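PDB 2OUI: NADP-dependent alcohol dehydrogenase from Entamoeba histolytica, which probably catalyses the reversible, NADP-dependent interconversion of alcohols with aldehydes or ketones, as a zinc-containing tetramer. Local coordinates for residues L32-C37 and G118-V123; E60-I65 and E143-L148; K318-R323 and K346-I351. The protein carries 1 engineered substitution. All coordinates share one frame; numbering follows the deposited sequence. Where two conformers were deposited one is given.

Interaction 1 (L32-C37 and G118-V123). With ZN (zinc ion), chain E.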
ATOM      1  N   LEU A  32     -12.775  32.002  17.656  1.00 21.03           N
ATOM      2  CA  LEU A  32     -13.214  33.033  16.702  1.00 21.87           C
ATOM      3  C   LEU A  32     -14.372  32.538  15.846  1.00 23.23           C
ATOM      4  O   LEU A  32     -15.197  33.314  15.430  1.00 22.14           O
ATOM      5  CB  LEU A  32     -12.078  33.422  15.763  1.00 23.05           C
ATOM      6  CG  LEU A  32     -10.834  34.093  16.350  1.00 25.10           C
ATOM      7  CD1 LEU A  32      -9.846  34.298  15.222  1.00 27.70           C
ATOM      8  CD2 LEU A  32     -11.208  35.412  17.011  1.00 30.26           C
ATOM      9  N   ALA A  33     -14.409  31.239  15.564  1.00 22.15           N
ATOM     10  CA  ALA A  33     -15.565  30.660  14.887  1.00 24.22           C
ATOM     11  C   ALA A  33     -15.705  29.227  15.385  1.00 21.89           C
ATOM     12  O   ALA A  33     -14.702  28.542  15.611  1.00 22.46           O
ATOM     13  CB  ALA A  33     -15.414  30.720  13.356  1.00 24.24           C
ATOM     14  N   LEU A  34     -16.949  28.811  15.624  1.00 22.19           N
ATOM     15  CA  LEU A  34     -17.227  27.490  16.206  1.00 22.17           C
ATOM     16  C   LEU A  34     -18.341  26.827  15.438  1.00 19.99           C
ATOM     17  O   LEU A  34     -19.198  27.521  14.901  1.00 20.21           O
ATOM     18  CB  LEU A  34     -17.712  27.659  17.666  1.00 20.92           C
ATOM     19  CG  LEU A  34     -16.662  28.185  18.664  1.00 22.03           C
ATOM     20  CD1 LEU A  34     -17.322  28.488  20.012  1.00 23.02           C
ATOM     21  CD2 LEU A  34     -15.481  27.203  18.839  1.00 22.25           C
ATOM     22  N   ALA A  35     -18.356  25.497  15.418  1.00 21.30           N
ATOM     23  CA  ALA A  35     -19.500  24.764  14.837  1.00 24.09           C
ATOM     24  C   ALA A  35     -19.844  23.560  15.721  1.00 21.92           C
ATOM     25  O   ALA A  35     -18.945  22.977  16.328  1.00 25.94           O
ATOM     26  CB  ALA A  35     -19.173  24.299  13.423  1.00 21.70           C
ATOM     27  N   PRO A  36     -21.136  23.197  15.803  1.00 24.15           N
ATOM     28  CA  PRO A  36     -21.570  21.990  16.519  1.00 22.64           C
ATOM     29  C   PRO A  36     -21.582  20.759  15.614  1.00 25.01           C
ATOM     30  O   PRO A  36     -21.621  20.891  14.379  1.00 25.89           O
ATOM     31  CB  PRO A  36     -22.996  22.323  16.902  1.00 21.77           C
ATOM     32  CG  PRO A  36     -23.488  23.097  15.690  1.00 24.42           C
ATOM     33  CD  PRO A  36     -22.283  23.915  15.215  1.00 24.71           C
ATOM     34  N   CYS A  37     -21.543  19.575  16.228  1.00 24.94           N
ATOM     35  CA  CYS A  37     -21.422  18.320  15.486  1.00 23.78           C
ATOM     36  C   CYS A  37     -22.468  17.349  15.965  1.00 23.55           C
ATOM     37  O   CYS A  37     -22.763  17.294  17.140  1.00 25.33           O
ATOM     38  CB  CYS A  37     -20.038  17.693  15.728  1.00 21.12           C
ATOM     39  SG  CYS A  37     -19.736  16.285  14.608  1.00 26.06           S
ATOM     40  N   GLY A 118     -13.793  20.534  25.528  1.00 22.35           N
ATOM     41  CA  GLY A 118     -13.724  20.920  24.115  1.00 21.58           C
ATOM     42  C   GLY A 118     -13.675  22.425  23.938  1.00 22.39           C
ATOM     43  O   GLY A 118     -13.234  23.134  24.835  1.00 21.80           O
ATOM     44  N   VAL A 119     -14.128  22.881  22.780  1.00 21.85           N
ATOM     45  CA  VAL A 119     -13.853  24.221  22.284  1.00 22.65           C
ATOM     46  C   VAL A 119     -14.960  25.231  22.580  1.00 21.87           C
ATOM     47  O   VAL A 119     -14.799  26.428  22.271  1.00 23.37           O
ATOM     48  CB  VAL A 119     -13.488  24.215  20.757  1.00 23.52           C
ATOM     49  CG1 VAL A 119     -12.239  23.355  20.501  1.00 16.00           C
ATOM     50  CG2 VAL A 119     -14.657  23.757  19.890  1.00 24.77           C
ATOM     51  N   PHE A 120     -16.080  24.786  23.165  1.00 20.17           N
ATOM     52  CA  PHE A 120     -17.203  25.711  23.454  1.00 19.97           C
ATOM     53  C   PHE A 120     -16.991  26.459  24.770  1.00 20.58           C
ATOM     54  O   PHE A 120     -17.826  26.410  25.663  1.00 21.70           O
ATOM     55  CB  PHE A 120     -18.566  24.999  23.490  1.00 19.61           C
ATOM     56  CG  PHE A 120     -19.014  24.429  22.149  1.00 19.78           C
ATOM     57  CD1 PHE A 120     -18.416  24.825  20.958  1.00 20.68           C
ATOM     58  CD2 PHE A 120     -20.091  23.540  22.098  1.00 21.63           C
ATOM     59  CE1 PHE A 120     -18.856  24.318  19.731  1.00 21.90           C
ATOM     60  CE2 PHE A 120     -20.532  23.024  20.883  1.00 24.42           C
ATOM     61  CZ  PHE A 120     -19.928  23.413  19.697  1.00 26.26           C
ATOM     62  N   SER A 121     -15.869  27.156  24.886  1.00 22.69           N
ATOM     63  CA  SER A 121     -15.617  27.937  26.096  1.00 20.58           C
ATOM     64  C   SER A 121     -14.787  29.148  25.734  1.00 22.32           C
ATOM     65  O   SER A 121     -14.278  29.269  24.614  1.00 20.65           O
ATOM     66  CB  SER A 121     -14.920  27.083  27.178  1.00 21.45           C
ATOM     67  OG  SER A 121     -13.703  26.503  26.710  1.00 21.82           O
ATOM     68  N   GLU A 122     -14.669  30.067  26.678  1.00 19.98           N
ATOM     69  CA  GLU A 122     -13.954  31.313  26.423  1.00 20.67           C
ATOM     70  C   GLU A 122     -12.480  31.132  26.085  1.00 20.26           C
ATOM     71  O   GLU A 122     -11.901  31.964  25.365  1.00 21.87           O
ATOM     72  CB  GLU A 122     -14.088  32.224  27.641  1.00 21.06           C
ATOM     73  CG  GLU A 122     -15.535  32.607  27.958  1.00 20.16           C
ATOM     74  CD  GLU A 122     -15.592  33.557  29.118  1.00 30.89           C
ATOM     75  OE1 GLU A 122     -15.829  33.099  30.254  1.00 25.27           O
ATOM     76  OE2 GLU A 122     -15.358  34.754  28.878  1.00 26.36           O
ATOM     77  N   VAL A 123     -11.861  30.095  26.649  1.00 19.79           N
ATOM     78  CA  VAL A 123     -10.481  29.721  26.358  1.00 20.28           C
ATOM     79  C   VAL A 123     -10.472  28.204  26.398  1.00 21.52           C
ATOM     80  O   VAL A 123     -11.145  27.605  27.233  1.00 23.27           O
ATOM     81  CB  VAL A 123      -9.499  30.257  27.459  1.00 22.21           C
ATOM     82  CG1 VAL A 123      -8.073  29.755  27.229  1.00 21.42           C
ATOM     83  CG2 VAL A 123      -9.506  31.779  27.531  1.00 22.68           C
TER
HETATM   84 ZN    ZN E 361     -17.569  15.977  15.065  1.00 19.45          ZN
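The carbonyl oxygen Val119 O takes a weak bond from Ser121 N, 2.9 Å long, across an inverse gamma turn centred on Phe120. Leu34 brings its two methyls up to the same oxygen, and CD2 is 3.6 Å from Val119 O. With chi1 at -68°, Leu34 sets CG anti to the carbonyl carbon, and both methyls then reach the 118-123 loop. CD2 also meets a branch of the valine, Leu34 CD2 to Val119 CG2 being 3.7 Å. The two side chains slide past each other in opposite directions.

Leu34 passes Phe120 in the same manner. Leu34 CD1 lies 3.9 Å from Phe120 CD1, placed obliquely to the ring. The far end of that ring meets backbone instead. Ala35 O sits at the ring edge, near its plane, 3.5 Å from Phe120 CZ. Pro36 CA lies in the ring plane, 3.8 Å from Phe120 CZ. No hydrogen bond joins the two segments. The contact is buried and largely apolar, and Val330 of helix 329-339 touches both Leu34 and Phe120.

The gamma turn thus carries Phe120 alongside the stretch that leads from strand 27-34 toward the metal. One residue beyond Pro36, a chi1 of -170° swings Cys37 SG away from its backbone N to the zinc, 2.2 Å from it. His59 and Asp150 are the other protein residues of the site. Cys37 is also the N-cap of helix 38-46, its sulfur accepting a bond from a backbone N just past the segment. A cysteine, histidine and aspartate round one zinc, with the cysteine and histidine drawn from the GroES-like region, are consistent with the catalytic metal site of a zinc-dependent alcohol dehydrogenase.

Interaction 2 (E60-I65 and E143-L148)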
ATOM      1  N   GLU A  60     -14.820  21.779  16.961  1.00 22.58           N
ATOM      2  CA  GLU A  60     -14.615  22.426  15.680  1.00 20.46           C
ATOM      3  C   GLU A  60     -14.451  23.921  15.947  1.00 20.80           C
ATOM      4  O   GLU A  60     -15.401  24.577  16.348  1.00 22.06           O
ATOM      5  CB  GLU A  60     -15.842  22.199  14.798  1.00 23.10           C
ATOM      6  CG  GLU A  60     -15.978  20.743  14.354  1.00 20.31           C
ATOM      7  CD  GLU A  60     -17.353  20.425  13.802  1.00 27.54           C
ATOM      8  OE1 GLU A  60     -17.512  20.502  12.560  1.00 27.82           O
ATOM      9  OE2 GLU A  60     -18.275  20.147  14.612  1.00 30.25           O
ATOM     10  N   ALA A  61     -13.234  24.425  15.732  1.00 20.16           N
ATOM     11  CA  ALA A  61     -12.908  25.836  16.045  1.00 21.81           C
ATOM     12  C   ALA A  61     -11.845  26.378  15.112  1.00 23.11           C
ATOM     13  O   ALA A  61     -10.936  25.657  14.709  1.00 22.75           O
ATOM     14  CB  ALA A  61     -12.388  25.958  17.473  1.00 22.24           C
ATOM     15  N   VAL A  62     -11.969  27.668  14.810  1.00 19.77           N
ATOM     16  CA  VAL A  62     -10.859  28.521  14.352  1.00 23.51           C
ATOM     17  C   VAL A  62     -10.672  29.452  15.548  1.00 21.80           C
ATOM     18  O   VAL A  62     -11.654  29.907  16.131  1.00 20.81           O
ATOM     19  CB  VAL A  62     -11.247  29.325  13.101  1.00 24.72           C
ATOM     20  CG1 VAL A  62     -10.275  30.488  12.839  1.00 24.86           C
ATOM     21  CG2 VAL A  62     -11.324  28.380  11.888  1.00 24.47           C
ATOM     22  N   GLY A  63      -9.432  29.679  15.957  1.00 21.06           N
ATOM     23  CA  GLY A  63      -9.231  30.399  17.202  1.00 22.91           C
ATOM     24  C   GLY A  63      -8.033  31.304  17.149  1.00 24.42           C
ATOM     25  O   GLY A  63      -7.369  31.417  16.121  1.00 23.56           O
ATOM     26  N   GLN A  64      -7.794  31.978  18.260  1.00 22.82           N
ATOM     27  CA  GLN A  64      -6.675  32.900  18.370  1.00 21.13           C
ATOM     28  C   GLN A  64      -5.856  32.528  19.605  1.00 19.92           C
ATOM     29  O   GLN A  64      -6.410  32.345  20.703  1.00 19.81           O
ATOM     30  CB  GLN A  64      -7.224  34.339  18.467  1.00 20.53           C
ATOM     31  CG  GLN A  64      -6.130  35.391  18.437  1.00 23.05           C
ATOM     32  CD  GLN A  64      -6.686  36.800  18.322  1.00 27.33           C
ATOM     33  OE1 GLN A  64      -7.733  37.115  18.909  1.00 27.09           O
ATOM     34  NE2 GLN A  64      -5.966  37.670  17.605  1.00 24.71           N
ATOM     35  N   ILE A  65      -4.540  32.405  19.447  1.00 19.49           N
ATOM     36  CA  ILE A  65      -3.650  32.106  20.588  1.00 19.75           C
ATOM     37  C   ILE A  65      -3.648  33.210  21.642  1.00 21.52           C
ATOM     38  O   ILE A  65      -3.410  34.367  21.309  1.00 22.72           O
ATOM     39  CB  ILE A  65      -2.187  31.903  20.122  1.00 21.43           C
ATOM     40  CG1 ILE A  65      -2.130  30.943  18.924  1.00 28.81           C
ATOM     41  CG2 ILE A  65      -1.288  31.430  21.289  1.00 19.60           C
ATOM     42  CD1 ILE A  65      -2.542  29.542  19.237  1.00 30.75           C
ATOM     43  N   GLU A 143     -15.187  31.213   8.962  1.00 27.15           N
ATOM     44  CA  GLU A 143     -16.358  30.341   8.900  1.00 25.74           C
ATOM     45  C   GLU A 143     -16.143  29.203   7.907  1.00 26.56           C
ATOM     46  O   GLU A 143     -16.542  28.057   8.162  1.00 27.84           O
ATOM     47  CB  GLU A 143     -17.609  31.145   8.538  1.00 27.75           C
ATOM     48  CG  GLU A 143     -17.964  32.203   9.566  1.00 35.68           C
ATOM     49  CD  GLU A 143     -17.382  33.607   9.277  1.00 45.55           C
ATOM     50  OE1 GLU A 143     -16.310  33.727   8.627  1.00 38.68           O
ATOM     51  OE2 GLU A 143     -18.007  34.598   9.735  1.00 44.75           O
ATOM     52  N   ASP A 144     -15.476  29.490   6.793  1.00 24.87           N
ATOM     53  CA  ASP A 144     -15.130  28.415   5.850  1.00 25.92           C
ATOM     54  C   ASP A 144     -14.049  27.497   6.417  1.00 26.30           C
ATOM     55  O   ASP A 144     -14.059  26.278   6.192  1.00 25.08           O
ATOM     56  CB  ASP A 144     -14.665  28.993   4.508  1.00 24.00           C
ATOM     57  CG  ASP A 144     -15.783  29.675   3.735  1.00 32.08           C
ATOM     58  OD1 ASP A 144     -16.962  29.612   4.167  1.00 32.11           O
ATOM     59  OD2 ASP A 144     -15.466  30.280   2.682  1.00 33.82           O
ATOM     60  N   ALA A 145     -13.098  28.078   7.150  1.00 22.73           N
ATOM     61  CA  ALA A 145     -11.996  27.285   7.700  1.00 22.61           C
ATOM     62  C   ALA A 145     -12.436  26.334   8.815  1.00 23.50           C
ATOM     63  O   ALA A 145     -11.805  25.286   9.007  1.00 23.74           O
ATOM     64  CB  ALA A 145     -10.881  28.195   8.195  1.00 24.38           C
ATOM     65  N   VAL A 146     -13.486  26.696   9.565  1.00 23.18           N
ATOM     66  CA  VAL A 146     -13.929  25.841  10.682  1.00 25.49           C
ATOM     67  C   VAL A 146     -14.484  24.495  10.183  1.00 25.08           C
ATOM     68  O   VAL A 146     -14.541  23.498  10.935  1.00 24.09           O
ATOM     69  CB  VAL A 146     -14.910  26.556  11.646  1.00 27.05           C
ATOM     70  CG1 VAL A 146     -16.286  26.731  11.015  1.00 30.37           C
ATOM     71  CG2 VAL A 146     -14.982  25.797  12.963  1.00 31.41           C
ATOM     72  N   MET A 147     -14.866  24.464   8.905  1.00 23.96           N
ATOM     73  CA  MET A 147     -15.299  23.204   8.273  1.00 23.58           C
ATOM     74  C   MET A 147     -14.154  22.229   8.066  1.00 22.24           C
ATOM     75  O   MET A 147     -14.389  21.029   7.904  1.00 24.67           O
ATOM     76  CB  MET A 147     -15.969  23.482   6.922  1.00 21.96           C
ATOM     77  CG  MET A 147     -17.211  24.379   6.991  1.00 24.08           C
ATOM     78  SD  MET A 147     -18.571  23.686   7.949  1.00 28.98           S
ATOM     79  CE  MET A 147     -18.437  24.554   9.495  1.00 35.13           C
ATOM     80  N   LEU A 148     -12.923  22.737   8.054  1.00 25.01           N
ATOM     81  CA  LEU A 148     -11.714  21.883   7.976  1.00 24.84           C
ATOM     82  C   LEU A 148     -11.482  20.992   9.206  1.00 25.57           C
ATOM     83  O   LEU A 148     -10.954  19.906   9.081  1.00 25.66           O
ATOM     84  CB  LEU A 148     -10.460  22.742   7.715  1.00 24.43           C
ATOM     85  CG  LEU A 148     -10.387  23.496   6.384  1.00 24.76           C
ATOM     86  CD1 LEU A 148      -9.281  24.538   6.396  1.00 27.13           C
ATOM     87  CD2 LEU A 148     -10.224  22.507   5.199  1.00 24.11           C
TER
HETATM   88  O   HOH W   1     -15.527  20.970  10.973  1.00 14.45           O
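Glu60 meets Val146 through carbon and through water. Its CB lies 4.1 Å from Val146 CG2, and its side chain, extended beyond CG, carries the carboxylate to a water that donates to both segments, at 2.6 Å to Glu60 OE1 and at 2.7 Å to Val146 O. Glu60 OE1 also forms a salt bridge with Lys346.

At Ala61 the backbone is what touches: Ala61 N is 3.6 Å from Val146 CG2. That methyl, anti to the valine's own backbone N, rests against the peptide joining Glu60 to Ala61.

Val62 points toward segment 143-148. Its CG2 rests against two neighbouring residues, 3.7 Å from Ala145 CB and 3.6 Å from Val146 N. The type I turn from Ala145 to Leu148 presents both of these, and it is closed by Leu148 N bonding to Ala145 O at 2.9 Å.

No direct hydrogen bond crosses between strand 61-65 and the turn. Methyl groups join them at Val62, while at Glu60 a single water bridges the two segments. The Glu60 carboxylate, near the zinc, is probably steadied in part by Lys346 directly and by Val146 O through the water.

Interaction 3 (K318-R323 and K346-I351)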
ATOM      1  N   LYS A 318     -20.714  26.150   1.044  1.00 25.10           N
ATOM      2  CA  LYS A 318     -22.001  25.498   0.733  1.00 25.46           C
ATOM      3  C   LYS A 318     -22.540  24.675   1.902  1.00 25.16           C
ATOM      4  O   LYS A 318     -23.707  24.307   1.903  1.00 27.09           O
ATOM      5  CB  LYS A 318     -21.869  24.556  -0.464  1.00 26.18           C
ATOM      6  CG  LYS A 318     -21.565  25.215  -1.796  1.00 32.41           C
ATOM      7  CD  LYS A 318     -21.389  24.068  -2.826  1.00 38.19           C
ATOM      8  CE  LYS A 318     -20.287  24.318  -3.838  1.00 40.98           C
ATOM      9  NZ  LYS A 318     -20.735  25.356  -4.805  1.00 49.25           N
ATOM     10  N   LEU A 319     -21.676  24.343   2.863  1.00 23.05           N
ATOM     11  CA  LEU A 319     -22.078  23.574   4.037  1.00 22.85           C
ATOM     12  C   LEU A 319     -22.795  24.426   5.070  1.00 23.77           C
ATOM     13  O   LEU A 319     -23.487  23.903   5.929  1.00 26.99           O
ATOM     14  CB  LEU A 319     -20.854  22.950   4.724  1.00 21.53           C
ATOM     15  CG  LEU A 319     -20.053  21.915   3.933  1.00 23.31           C
ATOM     16  CD1 LEU A 319     -18.806  21.462   4.719  1.00 27.55           C
ATOM     17  CD2 LEU A 319     -20.937  20.724   3.600  1.00 25.92           C
ATOM     18  N   ILE A 320     -22.590  25.734   5.008  1.00 22.25           N
ATOM     19  CA  ILE A 320     -23.056  26.629   6.076  1.00 23.29           C
ATOM     20  C   ILE A 320     -24.482  27.091   5.796  1.00 24.09           C
ATOM     21  O   ILE A 320     -24.742  27.853   4.845  1.00 24.72           O
ATOM     22  CB  ILE A 320     -22.135  27.848   6.209  1.00 25.81           C
ATOM     23  CG1 ILE A 320     -20.694  27.414   6.524  1.00 25.14           C
ATOM     24  CG2 ILE A 320     -22.662  28.824   7.300  1.00 23.59           C
ATOM     25  CD1 ILE A 320     -19.679  28.551   6.402  1.00 29.34           C
ATOM     26  N   THR A 321     -25.408  26.670   6.644  1.00 23.10           N
ATOM     27  CA  THR A 321     -26.817  27.025   6.444  1.00 22.67           C
ATOM     28  C   THR A 321     -27.354  28.024   7.468  1.00 25.15           C
ATOM     29  O   THR A 321     -28.360  28.669   7.229  1.00 24.53           O
ATOM     30  CB  THR A 321     -27.710  25.787   6.489  1.00 24.46           C
ATOM     31  OG1 THR A 321     -27.401  25.024   7.670  1.00 25.21           O
ATOM     32  CG2 THR A 321     -27.469  24.924   5.238  1.00 24.46           C
ATOM     33  N   HIS A 322     -26.694  28.113   8.613  1.00 23.80           N
ATOM     34  CA  HIS A 322     -27.168  28.926   9.731  1.00 23.80           C
ATOM     35  C   HIS A 322     -25.964  29.645  10.310  1.00 23.97           C
ATOM     36  O   HIS A 322     -24.933  29.020  10.562  1.00 24.51           O
ATOM     37  CB  HIS A 322     -27.755  28.036  10.821  1.00 21.55           C
ATOM     38  CG  HIS A 322     -29.031  27.357  10.440  1.00 22.69           C
ATOM     39  ND1 HIS A 322     -29.068  26.246   9.622  1.00 25.15           N
ATOM     40  CD2 HIS A 322     -30.313  27.612  10.789  1.00 25.75           C
ATOM     41  CE1 HIS A 322     -30.323  25.859   9.470  1.00 30.15           C
ATOM     42  NE2 HIS A 322     -31.098  26.675  10.163  1.00 28.05           N
ATOM     43  N   ARG A 323     -26.100  30.949  10.536  1.00 23.43           N
ATOM     44  CA  ARG A 323     -25.015  31.764  11.068  1.00 25.20           C
ATOM     45  C   ARG A 323     -25.464  32.511  12.324  1.00 24.15           C
ATOM     46  O   ARG A 323     -26.518  33.163  12.310  1.00 23.72           O
ATOM     47  CB  ARG A 323     -24.539  32.763  10.009  1.00 26.50           C
ATOM     48  CG  ARG A 323     -23.870  32.115   8.799  1.00 26.71           C
ATOM     49  CD  ARG A 323     -23.573  33.138   7.703  1.00 30.47           C
ATOM     50  NE  ARG A 323     -23.264  32.492   6.420  1.00 38.84           N
ATOM     51  CZ  ARG A 323     -22.036  32.183   6.011  1.00 42.59           C
ATOM     52  NH1 ARG A 323     -20.975  32.450   6.781  1.00 46.97           N
ATOM     53  NH2 ARG A 323     -21.860  31.593   4.832  1.00 40.46           N
ATOM     54  N   LYS A 346     -24.970  22.710   8.258  1.00 25.58           N
ATOM     55  CA  LYS A 346     -24.027  23.002   9.338  1.00 25.28           C
ATOM     56  C   LYS A 346     -24.184  24.457   9.807  1.00 25.25           C
ATOM     57  O   LYS A 346     -24.174  25.361   8.988  1.00 25.91           O
ATOM     58  CB  LYS A 346     -22.614  22.734   8.806  1.00 29.28           C
ATOM     59  CG  LYS A 346     -21.548  22.600   9.830  1.00 33.07           C
ATOM     60  CD  LYS A 346     -21.585  21.268  10.541  1.00 34.03           C
ATOM     61  CE  LYS A 346     -20.391  21.233  11.472  1.00 27.43           C
ATOM     62  NZ  LYS A 346     -20.306  19.968  12.253  1.00 24.94           N
ATOM     63  N   PRO A 347     -24.397  24.680  11.117  1.00 25.51           N
ATOM     64  CA  PRO A 347     -24.361  26.039  11.652  1.00 24.37           C
ATOM     65  C   PRO A 347     -22.941  26.455  12.022  1.00 24.11           C
ATOM     66  O   PRO A 347     -22.072  25.609  12.288  1.00 23.67           O
ATOM     67  CB  PRO A 347     -25.205  25.949  12.927  1.00 26.20           C
ATOM     68  CG  PRO A 347     -25.626  24.482  13.064  1.00 25.35           C
ATOM     69  CD  PRO A 347     -24.701  23.695  12.174  1.00 26.49           C
ATOM     70  N   VAL A 348     -22.702  27.756  12.002  1.00 22.34           N
ATOM     71  CA  VAL A 348     -21.447  28.306  12.495  0.50 21.11           C
ATOM     72  C   VAL A 348     -21.729  29.494  13.389  1.00 21.56           C
ATOM     73  O   VAL A 348     -22.695  30.234  13.191  1.00 22.48           O
ATOM     74  CB  VAL A 348     -20.450  28.739  11.386  0.50 20.88           C
ATOM     75  CG1 VAL A 348     -19.844  27.543  10.721  0.50 19.81           C
ATOM     76  CG2 VAL A 348     -21.099  29.668  10.368  0.50 20.07           C
ATOM     77  N   VAL A 349     -20.889  29.653  14.400  1.00 20.95           N
ATOM     78  CA  VAL A 349     -21.017  30.754  15.329  1.00 21.51           C
ATOM     79  C   VAL A 349     -19.738  31.571  15.235  1.00 22.20           C
ATOM     80  O   VAL A 349     -18.662  31.026  15.339  1.00 22.40           O
ATOM     81  CB  VAL A 349     -21.155  30.231  16.772  1.00 20.49           C
ATOM     82  CG1 VAL A 349     -21.226  31.391  17.772  1.00 17.84           C
ATOM     83  CG2 VAL A 349     -22.401  29.344  16.903  1.00 23.15           C
ATOM     84  N   ARG A 350     -19.876  32.883  15.069  1.00 23.89           N
ATOM     85  CA  ARG A 350     -18.736  33.783  15.015  1.00 24.53           C
ATOM     86  C   ARG A 350     -18.652  34.531  16.344  1.00 24.66           C
ATOM     87  O   ARG A 350     -19.671  34.976  16.881  1.00 24.89           O
ATOM     88  CB  ARG A 350     -18.882  34.742  13.825  1.00 26.82           C
ATOM     89  CG  ARG A 350     -17.633  35.562  13.459  1.00 32.20           C
ATOM     90  CD  ARG A 350     -16.448  34.735  12.847  1.00 26.54           C
ATOM     91  NE  ARG A 350     -15.428  35.639  12.293  1.00 31.07           N
ATOM     92  CZ  ARG A 350     -14.549  36.337  13.017  1.00 36.93           C
ATOM     93  NH1 ARG A 350     -14.505  36.243  14.349  1.00 34.37           N
ATOM     94  NH2 ARG A 350     -13.696  37.149  12.402  1.00 40.15           N
ATOM     95  N   ILE A 351     -17.438  34.631  16.885  1.00 24.06           N
ATOM     96  CA  ILE A 351     -17.186  35.328  18.147  1.00 24.97           C
ATOM     97  C   ILE A 351     -16.141  36.423  17.905  1.00 25.52           C
ATOM     98  O   ILE A 351     -15.101  36.174  17.299  1.00 23.76           O
ATOM     99  CB  ILE A 351     -16.659  34.376  19.262  1.00 25.17           C
ATOM    100  CG1 ILE A 351     -17.615  33.201  19.528  1.00 24.74           C
ATOM    101  CG2 ILE A 351     -16.442  35.142  20.568  1.00 23.05           C
ATOM    102  CD1 ILE A 351     -17.333  31.985  18.687  1.00 31.18           C
TER
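Strands 320-323 and 346-350 run parallel, their axes 4.7 Å apart at closest approach and inclined at 40°, with a beta bulge between Ile320 and His322 that shifts the register by one. Two backbone bonds tie them. Thr321 N donates to Lys346 O at 3.0 Å, and Val348 N donates to His322 O at 2.9 Å. His322 N, at the bulge, is buried and has no partner in the model.

Also at the bulge, Thr321 sets its hydroxyl between the backbone N and the carbonyl carbon (chi1 50°). There OG1 shares a 2.8 Å hydrogen bond with His322 ND1, in the plane of the imidazole, and also hydrogen-bonds with Ile345 N. These ties should limit rotation of the ring. His322 CB packs on Pro347 CB at 3.9 Å.

In the conformer given for Val348, Arg323 CG runs alongside its CG2, 4.0 Å away. The arginine extends from CG to NE, and its guanidinium places one face on Ile320 CG2, 3.6 Å from its plane and over its centre.

The two strands and helix 329-339 form a beta-alpha-beta unit. That helix packs on His322 through Leu336 and on Pro347 through Ala333 and Met337. Helix 142-145 meets Ile320 and Arg323, and strand 27-34 pairs antiparallel with 346-350.

In the fold
The three contacts cluster around one mixed sheet. Centres of interactions 1 and 2 are about 9 Å apart, those of 2 and 3 about 11 Å, and those of 1 and 3 about 12 Å. Strand 27-34 lies between strands 61-68 and 346-350 and pairs antiparallel with both. Along the chain, interactions 1 and 2 cross, since their segments alternate, and interaction 3 opens only after both have closed. Strand 346-350, late in the chain, joins the same sheet as strands 27-34 and 61-68, from the GroES-like region. Lys346, of interaction 3, reaches back to interactions 1 and 2, through Pro36 O and the Glu60 carboxylate. This network lies beside the zinc and probably helps to shape its surroundings.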